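Local atomic coordinates of protein FkbI (Streptomyces hygroscopicus, PDB entry 1R2J), a protein that binds FAD and probably acts as an acyl-ACP dehydrogenase in making the methoxymalonyl extender unit of the polyketide FK520. Residues A170-V175 against D197-P202. Numbering follows the deposited sequence.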
loop_
_atom_site.group_PDB
_atom_site.type_symbol
_atom_site.label_atom_id
_atom_site.label_comp_id
_atom_site.label_asym_id
_atom_site.label_seq_id
_atom_site.Cartn_x
_atom_site.Cartn_y
_atom_site.Cartn_z
ATOM N N ALA A 170 -12.167 15.495 2.178
ATOM C CA ALA A 170 -13.173 14.558 1.690
ATOM C C ALA A 170 -14.597 15.108 1.652
ATOM O O ALA A 170 -15.435 14.617 0.894
ATOM C CB ALA A 170 -13.141 13.288 2.533
ATOM N N ASP A 171 -14.867 16.122 2.468
ATOM C CA ASP A 171 -16.199 16.708 2.539
ATOM C C ASP A 171 -16.330 18.057 1.834
ATOM O O ASP A 171 -17.286 18.793 2.079
ATOM C CB ASP A 171 -16.605 16.877 4.000
ATOM C CG ASP A 171 -15.562 17.622 4.801
ATOM O OD1 ASP A 171 -14.470 17.059 5.014
ATOM O OD2 ASP A 171 -15.825 18.772 5.217
ATOM N N THR A 172 -15.379 18.393 0.971
ATOM C CA THR A 172 -15.456 19.660 0.266
ATOM C C THR A 172 -16.592 19.526 -0.744
ATOM O O THR A 172 -16.711 18.513 -1.430
ATOM C CB THR A 172 -14.137 19.989 -0.470
ATOM O OG1 THR A 172 -13.049 19.978 0.463
ATOM C CG2 THR A 172 -14.216 21.361 -1.108
ATOM N N PRO A 173 -17.468 20.536 -0.822
ATOM C CA PRO A 173 -18.572 20.456 -1.778
ATOM C C PRO A 173 -18.050 20.118 -3.166
ATOM O O PRO A 173 -17.023 20.640 -3.594
ATOM C CB PRO A 173 -19.181 21.850 -1.702
ATOM C CG PRO A 173 -19.006 22.188 -0.254
ATOM C CD PRO A 173 -17.570 21.757 -0.005
ATOM N N GLY A 174 -18.751 19.229 -3.860
ATOM C CA GLY A 174 -18.330 18.843 -5.192
ATOM C C GLY A 174 -17.576 17.524 -5.267
ATOM O O GLY A 174 -17.336 17.018 -6.361
ATOM N N VAL A 175 -17.180 16.965 -4.127
ATOM C CA VAL A 175 -16.474 15.691 -4.154
ATOM C C VAL A 175 -17.400 14.544 -3.796
ATOM O O VAL A 175 -18.205 14.635 -2.863
ATOM C CB VAL A 175 -15.259 15.657 -3.191
ATOM C CG1 VAL A 175 -15.719 15.827 -1.765
ATOM C CG2 VAL A 175 -14.512 14.326 -3.335
ATOM N N ASP A 197 -15.975 17.371 -9.088
ATOM C CA ASP A 197 -16.691 18.330 -9.928
ATOM C C ASP A 197 -16.466 19.752 -9.415
ATOM O O ASP A 197 -17.123 20.191 -8.471
ATOM C CB ASP A 197 -18.185 17.977 -9.936
ATOM C CG ASP A 197 -19.031 18.998 -10.679
ATOM O OD1 ASP A 197 -18.602 19.469 -11.754
ATOM O OD2 ASP A 197 -20.135 19.319 -10.189
ATOM N N GLN A 198 -15.521 20.457 -10.033
ATOM C CA GLN A 198 -15.184 21.828 -9.646
ATOM C C GLN A 198 -15.055 21.974 -8.136
ATOM O O GLN A 198 -15.885 22.618 -7.502
ATOM C CB GLN A 198 -16.248 22.813 -10.143
ATOM C CG GLN A 198 -16.311 22.973 -11.645
ATOM C CD GLN A 198 -15.013 23.493 -12.226
ATOM O OE1 GLN A 198 -14.559 24.583 -11.882
ATOM N NE2 GLN A 198 -14.413 22.716 -13.117
ATOM N N VAL A 199 -14.014 21.382 -7.564
ATOM C CA VAL A 199 -13.800 21.457 -6.123
ATOM C C VAL A 199 -12.905 22.636 -5.768
ATOM O O VAL A 199 -11.770 22.725 -6.238
ATOM C CB VAL A 199 -13.149 20.161 -5.591
ATOM C CG1 VAL A 199 -12.855 20.297 -4.107
ATOM C CG2 VAL A 199 -14.070 18.977 -5.846
ATOM N N ARG A 200 -13.416 23.539 -4.934
ATOM C CA ARG A 200 -12.646 24.709 -4.525
ATOM C C ARG A 200 -11.957 24.508 -3.177
ATOM O O ARG A 200 -12.592 24.149 -2.187
ATOM C CB ARG A 200 -13.541 25.954 -4.440
ATOM C CG ARG A 200 -14.047 26.486 -5.773
ATOM C CD ARG A 200 -15.225 25.686 -6.292
ATOM N NE ARG A 200 -15.705 26.192 -7.579
ATOM C CZ ARG A 200 -16.790 25.740 -8.201
ATOM N NH1 ARG A 200 -17.515 24.773 -7.654
ATOM N NH2 ARG A 200 -17.152 26.253 -9.373
ATOM N N VAL A 201 -10.651 24.746 -3.150
ATOM C CA VAL A 201 -9.872 24.615 -1.926
ATOM C C VAL A 201 -8.839 25.732 -1.849
ATOM O O VAL A 201 -8.500 26.347 -2.860
ATOM C CB VAL A 201 -9.142 23.247 -1.858
ATOM C CG1 VAL A 201 -10.155 22.124 -1.756
ATOM C CG2 VAL A 201 -8.265 23.060 -3.078
ATOM N N PRO A 202 -8.335 26.019 -0.641
ATOM C CA PRO A 202 -7.335 27.075 -0.459
ATOM C C PRO A 202 -6.108 26.836 -1.331
ATOM O O PRO A 202 -5.720 25.692 -1.571
ATOM C CB PRO A 202 -7.003 26.980 1.027
ATOM C CG PRO A 202 -8.293 26.521 1.625
ATOM C CD PRO A 202 -8.741 25.452 0.658
#
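With chi1 at -56°, Thr172 places OG1 beside its own N and turns CG2 to the side away from that N, and Val199, with chi1 176°, likewise holds CG1 opposite its own N; the two methyls thereby meet where a type II beta turn, Thr172 to Val175, packs on strand 199-202. Both belong to the beta-rich middle domain of the acyl-CoA dehydrogenase fold. The turn lies in the loop that leads from strand 164-169 to strand 175-179, while the chain rounds a corner at Asp197 and Gln198 between strands 192-196 and 199-202. Thr172 CG2 lies 3.5 Å from Val199 CG1, tighter than a usual methyl contact, and the side chains meet at a slant. Thr172 CG2 also rests 3.4 Å from the backbone O of Arg200 and touches Val201 CG1 more loosely. The polar branch, OG1, hydrogen-bonds the carbonyl O of Pro169 just before the loop, which ties down the rotation of the side chain and leaves its methyl to face the strand. Val199 uses its second branch on the far end of the turn: Val199 CG2 packs on the Gly174 peptide, 3.8 Å from Gly174 C, and also approaches Val175 CB. Val199 and Val201 also touch Val168 of strand 164-169, and their backbones pair with Val136 and Ala134, so the loop packs on a strand that is held in its sheet by backbone bonds to strand 133-143. Gly174, third residue of the type II turn, brings its peptide against the strand with no side chain between. Where the chain rounds its corner, Asp197 N donates to Gly174 O at 3.1 Å, nearly straight at 169°, with the nitrogen tilted out of the carbonyl plane.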